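Long-range contacts in Ycf54-like protein (Synechocystis sp. PCC 6803, PDB 5M2P), which is probably a component or partner of the magnesium protoporphyrin IX monomethylester cyclase, needed for protochlorophyllide formation on the way to chlorophyll: residues A10-K15 with E87-G92; E21-V26 with V80-R85; V46-F51 with E66-I71. All blocks are in the same frame, centred on the assembly; numbering follows the deposited sequence. Where two conformers were deposited one is given.

Contact 1: A10-K15 with E87-G92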
loop_
_atom_site.group_PDB
_atom_site.type_symbol
_atom_site.label_atom_id
_atom_site.label_comp_id
_atom_site.label_asym_id
_atom_site.label_seq_id
_atom_site.Cartn_x
_atom_site.Cartn_y
_atom_site.Cartn_z
ATOM N N ALA A 10 3.484 0.790 -1.873
ATOM C CA ALA A 10 4.484 -0.252 -2.079
ATOM C C ALA A 10 3.706 -1.551 -2.325
ATOM O O ALA A 10 2.960 -1.978 -1.459
ATOM C CB ALA A 10 5.383 -0.379 -0.848
ATOM N N LEU A 11 3.890 -2.141 -3.497
ATOM C CA LEU A 11 3.179 -3.347 -3.904
ATOM C C LEU A 11 4.100 -4.548 -3.837
ATOM O O LEU A 11 5.189 -4.518 -4.386
ATOM C CB LEU A 11 2.697 -3.166 -5.330
ATOM C CG LEU A 11 1.791 -4.281 -5.850
ATOM C CD1 LEU A 11 0.394 -4.144 -5.311
ATOM C CD2 LEU A 11 1.754 -4.219 -7.355
ATOM N N ALA A 12 3.649 -5.585 -3.156
ATOM C CA ALA A 12 4.375 -6.816 -2.974
ATOM C C ALA A 12 3.521 -7.984 -3.488
ATOM O O ALA A 12 2.312 -7.858 -3.657
ATOM C CB ALA A 12 4.605 -7.049 -1.485
ATOM N N SER A 13 4.152 -9.144 -3.644
ATOM C CA SER A 13 3.397 -10.380 -3.790
ATOM C C SER A 13 2.865 -10.777 -2.414
ATOM O O SER A 13 3.449 -10.483 -1.386
ATOM C CB SER A 13 4.265 -11.497 -4.370
ATOM O OG SER A 13 5.246 -11.906 -3.421
ATOM N N GLN A 14 1.737 -11.493 -2.398
ATOM C CA GLN A 14 1.239 -12.063 -1.152
ATOM C C GLN A 14 2.251 -13.037 -0.545
ATOM O O GLN A 14 2.466 -13.037 0.644
ATOM C CB GLN A 14 -0.137 -12.691 -1.386
ATOM C CG GLN A 14 -1.160 -11.584 -1.707
ATOM C CD GLN A 14 -2.527 -12.124 -2.035
ATOM O OE1 GLN A 14 -2.889 -13.230 -1.609
ATOM N NE2 GLN A 14 -3.279 -11.357 -2.795
ATOM N N LYS A 15 2.881 -13.840 -1.407
ATOM C CA LYS A 15 3.913 -14.779 -1.002
ATOM C C LYS A 15 5.074 -14.100 -0.245
ATOM O O LYS A 15 5.501 -14.520 0.831
ATOM C CB LYS A 15 4.420 -15.489 -2.270
ATOM C CG LYS A 15 5.478 -16.561 -2.094
ATOM C CD LYS A 15 5.917 -17.110 -3.456
ATOM C CE LYS A 15 6.895 -18.282 -3.324
ATOM N NZ LYS A 15 6.979 -19.095 -4.567
ATOM N N GLU A 87 12.414 -3.713 0.388
ATOM C CA GLU A 87 13.167 -3.703 -0.880
ATOM C C GLU A 87 12.475 -4.329 -2.080
ATOM O O GLU A 87 12.398 -3.694 -3.145
ATOM C CB GLU A 87 14.596 -4.252 -0.737
ATOM C CG GLU A 87 15.580 -3.241 -0.165
ATOM C CD GLU A 87 15.848 -2.069 -1.097
ATOM O OE1 GLU A 87 15.650 -2.201 -2.320
ATOM O OE2 GLU A 87 16.274 -0.991 -0.619
ATOM N N TYR A 88 11.964 -5.550 -1.923
ATOM C CA TYR A 88 11.348 -6.262 -3.055
ATOM C C TYR A 88 9.852 -5.887 -3.187
ATOM O O TYR A 88 8.950 -6.679 -2.920
ATOM C CB TYR A 88 11.580 -7.778 -2.951
ATOM C CG TYR A 88 11.187 -8.515 -4.205
ATOM C CD1 TYR A 88 11.814 -8.249 -5.403
ATOM C CD2 TYR A 88 10.154 -9.462 -4.199
ATOM C CE1 TYR A 88 11.474 -8.907 -6.568
ATOM C CE2 TYR A 88 9.795 -10.124 -5.366
ATOM C CZ TYR A 88 10.442 -9.840 -6.555
ATOM O OH TYR A 88 10.100 -10.463 -7.740
ATOM N N VAL A 89 9.646 -4.628 -3.569
ATOM C CA VAL A 89 8.355 -4.020 -3.777
ATOM C C VAL A 89 8.424 -3.068 -4.975
ATOM O O VAL A 89 9.468 -2.466 -5.239
ATOM C CB VAL A 89 7.867 -3.243 -2.537
ATOM C CG1 VAL A 89 7.566 -4.188 -1.405
ATOM C CG2 VAL A 89 8.868 -2.190 -2.130
ATOM N N LEU A 90 7.283 -2.900 -5.636
ATOM C CA LEU A 90 7.094 -1.886 -6.678
ATOM C C LEU A 90 6.452 -0.682 -6.017
ATOM O O LEU A 90 5.523 -0.842 -5.231
ATOM C CB LEU A 90 6.167 -2.416 -7.772
ATOM C CG LEU A 90 6.779 -3.550 -8.578
ATOM C CD1 LEU A 90 5.679 -4.334 -9.290
ATOM C CD2 LEU A 90 7.819 -3.016 -9.549
ATOM N N THR A 91 6.931 0.521 -6.276
ATOM C CA THR A 91 6.379 1.700 -5.605
ATOM C C THR A 91 5.849 2.697 -6.616
ATOM O O THR A 91 6.207 2.683 -7.795
ATOM C CB THR A 91 7.413 2.392 -4.731
ATOM O OG1 THR A 91 8.495 2.839 -5.542
ATOM C CG2 THR A 91 7.931 1.445 -3.655
ATOM N N GLY A 92 4.984 3.567 -6.130
ATOM C CA GLY A 92 4.420 4.613 -6.969
ATOM C C GLY A 92 3.444 5.451 -6.195
ATOM O O GLY A 92 3.400 5.396 -4.966
HETATM O O HOH W 1 7.023 -8.636 -3.678
#

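Contact 2: E21-V26 with V80-R85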
loop_
_atom_site.group_PDB
_atom_site.type_symbol
_atom_site.label_atom_id
_atom_site.label_comp_id
_atom_site.label_asym_id
_atom_site.label_seq_id
_atom_site.Cartn_x
_atom_site.Cartn_y
_atom_site.Cartn_z
ATOM N N GLU A 21 7.111 -11.318 8.487
ATOM C CA GLU A 21 6.348 -11.159 9.722
ATOM C C GLU A 21 6.823 -10.053 10.646
ATOM O O GLU A 21 5.985 -9.317 11.162
ATOM C CB GLU A 21 6.235 -12.472 10.480
ATOM C CG GLU A 21 4.988 -13.271 10.125
ATOM C CD GLU A 21 3.703 -12.462 10.293
ATOM O OE1 GLU A 21 3.485 -11.904 11.389
ATOM O OE2 GLU A 21 2.912 -12.373 9.328
ATOM N N PRO A 22 8.144 -9.886 10.844
ATOM C CA PRO A 22 8.576 -8.754 11.671
ATOM C C PRO A 22 8.031 -7.431 11.109
ATOM O O PRO A 22 7.611 -6.569 11.871
ATOM C CB PRO A 22 10.118 -8.835 11.606
ATOM C CG PRO A 22 10.379 -10.287 11.437
ATOM C CD PRO A 22 9.269 -10.788 10.540
ATOM N N PHE A 23 8.009 -7.290 9.786
ATOM C CA PHE A 23 7.444 -6.094 9.163
ATOM C C PHE A 23 5.958 -5.928 9.512
ATOM O O PHE A 23 5.486 -4.828 9.846
ATOM C CB PHE A 23 7.640 -6.112 7.634
ATOM C CG PHE A 23 6.915 -4.996 6.921
ATOM C CD1 PHE A 23 7.454 -3.737 6.884
ATOM C CD2 PHE A 23 5.698 -5.201 6.330
ATOM C CE1 PHE A 23 6.792 -2.711 6.270
ATOM C CE2 PHE A 23 5.028 -4.171 5.709
ATOM C CZ PHE A 23 5.570 -2.924 5.679
ATOM N N GLU A 24 5.209 -7.003 9.381
ATOM C CA GLU A 24 3.808 -6.936 9.715
ATOM C C GLU A 24 3.620 -6.578 11.181
ATOM O O GLU A 24 2.682 -5.861 11.519
ATOM C CB GLU A 24 3.123 -8.249 9.383
ATOM C CG GLU A 24 2.945 -8.495 7.899
ATOM C CD GLU A 24 2.037 -7.458 7.256
ATOM O OE1 GLU A 24 1.125 -6.929 7.928
ATOM O OE2 GLU A 24 2.232 -7.146 6.081
ATOM N N GLU A 25 4.503 -7.045 12.062
ATOM C CA GLU A 25 4.433 -6.653 13.469
ATOM C C GLU A 25 4.690 -5.161 13.659
ATOM O O GLU A 25 4.059 -4.522 14.491
ATOM C CB GLU A 25 5.414 -7.480 14.341
ATOM C CG GLU A 25 5.431 -7.107 15.823
ATOM C CD GLU A 25 4.067 -7.236 16.475
ATOM O OE1 GLU A 25 3.349 -8.218 16.177
ATOM O OE2 GLU A 25 3.711 -6.352 17.280
ATOM N N VAL A 26 5.603 -4.591 12.879
ATOM C CA VAL A 26 5.844 -3.161 12.926
ATOM C C VAL A 26 4.576 -2.406 12.555
ATOM O O VAL A 26 4.232 -1.426 13.210
ATOM C CB VAL A 26 7.013 -2.710 12.014
ATOM C CG1 VAL A 26 7.119 -1.200 11.962
ATOM C CG2 VAL A 26 8.323 -3.305 12.515
ATOM N N VAL A 80 8.541 5.573 1.821
ATOM C CA VAL A 80 9.973 5.549 1.592
ATOM C C VAL A 80 10.602 4.509 2.532
ATOM O O VAL A 80 11.433 3.689 2.108
ATOM C CB VAL A 80 10.597 6.950 1.832
ATOM C CG1 VAL A 80 12.117 6.865 1.862
ATOM C CG2 VAL A 80 10.124 7.903 0.753
ATOM N N TRP A 81 10.202 4.537 3.796
ATOM C CA TRP A 81 10.678 3.567 4.790
ATOM C C TRP A 81 10.284 2.151 4.400
ATOM O O TRP A 81 11.088 1.248 4.460
ATOM C CB TRP A 81 10.168 3.886 6.199
ATOM C CG TRP A 81 10.414 2.769 7.191
ATOM C CD1 TRP A 81 11.577 2.484 7.820
ATOM C CD2 TRP A 81 9.477 1.744 7.574
ATOM N NE1 TRP A 81 11.432 1.351 8.577
ATOM C CE2 TRP A 81 10.151 0.877 8.443
ATOM C CE3 TRP A 81 8.132 1.478 7.253
ATOM C CZ2 TRP A 81 9.542 -0.232 9.001
ATOM C CZ3 TRP A 81 7.526 0.391 7.816
ATOM C CH2 TRP A 81 8.224 -0.451 8.687
ATOM N N VAL A 82 9.040 1.968 3.986
ATOM C CA VAL A 82 8.593 0.623 3.616
ATOM C C VAL A 82 9.469 0.066 2.496
ATOM O O VAL A 82 9.864 -1.112 2.522
ATOM C CB VAL A 82 7.104 0.611 3.179
ATOM C CG1 VAL A 82 6.724 -0.723 2.571
ATOM C CG2 VAL A 82 6.166 0.957 4.329
ATOM N N LYS A 83 9.773 0.895 1.497
ATOM C CA LYS A 83 10.613 0.422 0.399
ATOM C C LYS A 83 12.001 0.022 0.890
ATOM O O LYS A 83 12.564 -0.966 0.462
ATOM C CB LYS A 83 10.659 1.457 -0.732
ATOM C CG LYS A 83 11.761 1.246 -1.765
ATOM C CD LYS A 83 11.797 -0.049 -2.569
ATOM C CE LYS A 83 13.080 -0.071 -3.410
ATOM N NZ LYS A 83 13.276 -1.318 -4.214
ATOM N N LEU A 84 12.602 0.841 1.750
ATOM C CA LEU A 84 13.948 0.554 2.233
ATOM C C LEU A 84 13.950 -0.663 3.148
ATOM O O LEU A 84 14.946 -1.371 3.225
ATOM C CB LEU A 84 14.479 1.775 2.966
ATOM C CG LEU A 84 14.751 2.979 2.091
ATOM C CD1 LEU A 84 15.019 4.134 3.021
ATOM C CD2 LEU A 84 15.915 2.764 1.132
ATOM N N ARG A 85 12.843 -0.896 3.851
ATOM C CA ARG A 85 12.731 -2.015 4.789
ATOM C C ARG A 85 12.490 -3.325 4.049
ATOM O O ARG A 85 13.084 -4.348 4.380
ATOM C CB ARG A 85 11.616 -1.733 5.802
ATOM C CG ARG A 85 11.197 -2.892 6.686
ATOM C CD ARG A 85 12.062 -3.027 7.923
ATOM N NE ARG A 85 11.705 -4.273 8.577
ATOM C CZ ARG A 85 11.516 -4.414 9.878
ATOM N NH1 ARG A 85 11.620 -3.377 10.684
ATOM N NH2 ARG A 85 11.183 -5.600 10.351
#

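Contact 3: V46-F51 with E66-I71. With SO4 (sulfate ion), chain B.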
loop_
_atom_site.group_PDB
_atom_site.type_symbol
_atom_site.label_atom_id
_atom_site.label_comp_id
_atom_site.label_asym_id
_atom_site.label_seq_id
_atom_site.Cartn_x
_atom_site.Cartn_y
_atom_site.Cartn_z
ATOM N N VAL A 46 -3.701 -3.306 1.792
ATOM C CA VAL A 46 -4.819 -3.611 0.900
ATOM C C VAL A 46 -4.461 -4.851 0.117
ATOM O O VAL A 46 -3.505 -4.865 -0.640
ATOM C CB VAL A 46 -5.088 -2.437 -0.083
ATOM C CG1 VAL A 46 -6.276 -2.763 -0.989
ATOM C CG2 VAL A 46 -5.334 -1.136 0.667
ATOM N N ILE A 47 -5.255 -5.901 0.277
ATOM C CA ILE A 47 -5.051 -7.140 -0.445
ATOM C C ILE A 47 -5.617 -6.975 -1.861
ATOM O O ILE A 47 -6.723 -6.447 -2.047
ATOM C CB ILE A 47 -5.748 -8.321 0.260
ATOM C CG1 ILE A 47 -5.181 -8.522 1.666
ATOM C CG2 ILE A 47 -5.581 -9.585 -0.563
ATOM C CD1 ILE A 47 -6.022 -9.417 2.556
ATOM N N GLN A 48 -4.860 -7.397 -2.860
ATOM C CA GLN A 48 -5.278 -7.345 -4.246
ATOM C C GLN A 48 -5.918 -5.989 -4.598
ATOM O O GLN A 48 -7.086 -5.916 -5.037
ATOM C CB GLN A 48 -6.239 -8.495 -4.574
ATOM C CG GLN A 48 -6.146 -8.908 -6.032
ATOM C CD GLN A 48 -4.846 -9.614 -6.413
ATOM O OE1 GLN A 48 -4.089 -10.066 -5.566
ATOM N NE2 GLN A 48 -4.599 -9.700 -7.700
ATOM N N PRO A 49 -5.141 -4.907 -4.484
ATOM C CA PRO A 49 -5.766 -3.583 -4.626
ATOM C C PRO A 49 -6.403 -3.284 -5.981
ATOM O O PRO A 49 -5.821 -3.494 -7.037
ATOM C CB PRO A 49 -4.591 -2.626 -4.427
ATOM C CG PRO A 49 -3.360 -3.474 -4.679
ATOM C CD PRO A 49 -3.718 -4.826 -4.114
ATOM N N ALA A 50 -7.603 -2.713 -5.923
ATOM C CA ALA A 50 -8.294 -2.276 -7.124
ATOM C C ALA A 50 -7.605 -1.114 -7.824
ATOM O O ALA A 50 -7.778 -0.898 -9.017
ATOM C CB ALA A 50 -9.705 -1.876 -6.764
ATOM N N PHE A 51 -6.804 -0.338 -7.096
ATOM C CA PHE A 51 -6.121 0.793 -7.758
ATOM C C PHE A 51 -5.220 0.368 -8.904
ATOM O O PHE A 51 -4.954 1.152 -9.814
ATOM C CB PHE A 51 -5.374 1.716 -6.767
ATOM C CG PHE A 51 -4.126 1.129 -6.117
ATOM C CD1 PHE A 51 -2.968 0.885 -6.846
ATOM C CD2 PHE A 51 -4.083 0.917 -4.737
ATOM C CE1 PHE A 51 -1.811 0.414 -6.231
ATOM C CE2 PHE A 51 -2.935 0.418 -4.134
ATOM C CZ PHE A 51 -1.817 0.178 -4.880
ATOM N N GLU A 66 0.857 -12.007 -9.507
ATOM C CA GLU A 66 -0.546 -12.400 -9.708
ATOM C C GLU A 66 -1.385 -12.146 -8.445
ATOM O O GLU A 66 -2.536 -11.663 -8.541
ATOM C CB GLU A 66 -0.616 -13.873 -10.144
ATOM C CG GLU A 66 -2.003 -14.425 -10.419
ATOM C CD GLU A 66 -1.929 -15.909 -10.694
ATOM O OE1 GLU A 66 -0.978 -16.320 -11.393
ATOM O OE2 GLU A 66 -2.790 -16.656 -10.187
ATOM N N LYS A 67 -0.862 -12.528 -7.289
ATOM C CA LYS A 67 -1.549 -12.358 -6.023
ATOM C C LYS A 67 -0.716 -11.308 -5.318
ATOM O O LYS A 67 0.438 -11.561 -4.945
ATOM C CB LYS A 67 -1.608 -13.670 -5.235
ATOM C CG LYS A 67 -2.433 -14.745 -5.931
ATOM C CD LYS A 67 -2.991 -15.770 -4.955
ATOM C CE LYS A 67 -2.057 -16.942 -4.729
ATOM N NZ LYS A 67 -2.772 -18.154 -4.207
ATOM N N ASN A 68 -1.281 -10.112 -5.224
ATOM C CA ASN A 68 -0.535 -8.970 -4.736
ATOM C C ASN A 68 -1.221 -8.282 -3.572
ATOM O O ASN A 68 -2.375 -8.567 -3.243
ATOM C CB ASN A 68 -0.200 -8.026 -5.884
ATOM C CG ASN A 68 -1.407 -7.600 -6.670
ATOM O OD1 ASN A 68 -2.288 -6.924 -6.164
ATOM N ND2 ASN A 68 -1.408 -7.935 -7.950
ATOM N N VAL A 69 -0.476 -7.382 -2.946
ATOM C CA VAL A 69 -0.894 -6.735 -1.720
ATOM C C VAL A 69 -0.096 -5.442 -1.621
ATOM O O VAL A 69 1.104 -5.442 -1.894
ATOM C CB VAL A 69 -0.660 -7.610 -0.474
ATOM C CG1 VAL A 69 0.716 -8.224 -0.473
ATOM C CG2 VAL A 69 -0.955 -6.869 0.831
ATOM N N ALA A 70 -0.781 -4.341 -1.314
ATOM C CA ALA A 70 -0.111 -3.053 -1.191
ATOM C C ALA A 70 -0.113 -2.535 0.224
ATOM O O ALA A 70 -1.099 -2.642 0.959
ATOM C CB ALA A 70 -0.786 -2.022 -2.101
ATOM N N ILE A 71 0.971 -1.852 0.568
ATOM C CA ILE A 71 0.976 -0.920 1.677
ATOM C C ILE A 71 0.760 0.461 1.069
ATOM O O ILE A 71 1.485 0.876 0.170
ATOM C CB ILE A 71 2.289 -0.969 2.486
ATOM C CG1 ILE A 71 2.668 -2.407 2.860
ATOM C CG2 ILE A 71 2.164 -0.100 3.721
ATOM C CD1 ILE A 71 1.634 -3.151 3.641
HETATM S S SO4 B . 4.023 -14.384 -9.434
HETATM O O1 SO4 B . 4.253 -15.845 -9.306
HETATM O O2 SO4 B . 5.108 -13.797 -10.243
HETATM O O3 SO4 B . 2.713 -14.118 -10.080
HETATM O O4 SO4 B . 4.036 -13.755 -8.099
HETATM O O HOH W 2 -4.578 -5.995 -7.612
#

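Contact 1: A10-K15 with E87-G92
An edge of the antiparallel sheet is formed where Leu11, on strand 5-13, pairs with Leu90, on the outermost strand 90-96; the two short segments run at 157° to each other. Leu11 and Leu90 are a hydrogen-bonded pair: Leu11 N gives its hydrogen to Leu90 O at 2.7 Å, nearly straight at 171°, and Leu90 N returns one to Leu11 O at 2.9 Å. Ala10 and Thr91 follow as a non-hydrogen-bonded pair, with Thr91 CG2 lying 4.2 Å from Ala10 CA.

Val89 points toward strand 5-13, with its CB 3.5 Å from Leu11 O. Its CG1, anti to its own carbonyl carbon (chi1 -68°), reaches Ala12 CB at 4.1 Å, while CG2, the other branch, meets Ala10 CB at the same distance. The isopropyl group thus bridges two alanines; on the other face Leu11 and Leu90 touch loosely, CB to CB at 4.3 Å. Val89 CA also sits 3.3 Å from Leu11 O in a CA-H...O contact.

Beyond Val89 the direct pairing gives way to water: one molecule accepts from Ser13 N and donates to Tyr88 O. Ser13 is itself the N-cap of helix 14-18, its OG bonded to Phe16 N. The chemistry implies a short ladder held by backbone bonds, its side chains adding small apolar contacts and water prolonging the link where the strands part.

Contact 2: E21-V26 with V80-R85
The Phe23 ring and the six-membered ring of Trp81 lie with planes only 22° apart but slid past one another, their centroids 5.6 Å apart, so overlap is slight, and the nearest atoms are Phe23 CE1 and Trp81 CZ3, 3.5 Å apart. Within its own helix, Arg85 CB covers one face of the indole, offset toward the rim. The guanidinium of Arg85 has Pro22 CB at its edge, near its plane, 3.6 Å from NH2.

Phe23 reaches across because CG stands anti to the backbone N (chi1 172°), carrying CZ to Val82 CG1 at 4.0 Å and CD1 to Arg85 CG at 3.8 Å. Val26 comes from the opposite direction to Trp81, setting CG1 3.5 Å from Trp81 CH2, while its CG2 lies near Arg85 NH1. Bent at chi2, the Arg85 chain passes slantwise by Phe23 and Val26. An alanine at Phe23 would remove the ring and is likely to leave Trp81, Val82 and Arg85 CG without their shared apolar partner, opening a gap between the helices.

The contacts are apolar or van der Waals, and the short axes stay 12.1 Å apart at 161°, wider than the usual spacing of close-packed helices. Antiparallel helices 21-36 and 76-86 lie on one side of the sheet, Phe23 and Val82 both touching Ile71 of strand 68-73, consistent with the helical layer of a two-layer alpha/beta sandwich.

Contact 3: V46-F51 with E66-I71
Gln48 and Asn68 stack their side-chain amides, planes 16° apart, just past the end of strand 43-47, opposite the start of strand 68-73. The Gln48 amide acts like an extra peptide unit: OE1 accepts from Asn68 N at 2.8 Å, and NE2 donates to Glu66 O, near the amide plane, at 3.0 Å. With both ends bonded, the group's rotation is fixed. Its bend at chi2 (70°) turns the amide back to the chain it grips.

Gln48 N donates to Asn68 O, which also accepts from Gln14 NE2. Asn68 ND2 is satisfied by Pro65 O, and OD1 by a water that donates to it and to Pro49 O. The ladder comprises the hydrogen-bonded pair Val46-Ala70, Val46 N to Ala70 O at 2.8 Å and Ala70 N to Val46 O at 2.9 Å, and, next to it, the non-hydrogen-bonded pair Ile47-Val69. Glu66 N bonds sulfate O3 at 2.9 Å, an ion probably from the crystallisation liquor.

Ala70 CB meets the edge of the Phe51 ring, 3.7 Å from CZ. Strand 68-73 is bonded on its other side to strand 5-13 (Val69 with Ala12, Ile71 with Ala10), whose Leu11 packs on Ala70, and Val69 touches Leu17 of helix 14-18.

How the contacts relate
Contacts 1 and 3 belong to one four-stranded antiparallel sheet, ordered 43-47, 68-73, 5-13, 90-96: each ties an outermost strand to a central one, and their centres are about 9 Å apart. The central strands join them directly, Ala10 O lying 2.8 Å from Ile71 N, a probable hydrogen bond. Contact 2 links helices 21-36 and 76-86, its centre about 11 Å from contact 1 and 16 Å from contact 3; Val82 reaches Ala10 and Ile71, and Phe23 also reaches Ile71. Along the chain, contact 1 spans contact 2, which spans contact 3, so sequence-distant parts are gathered into one compact domain of sheet and helices.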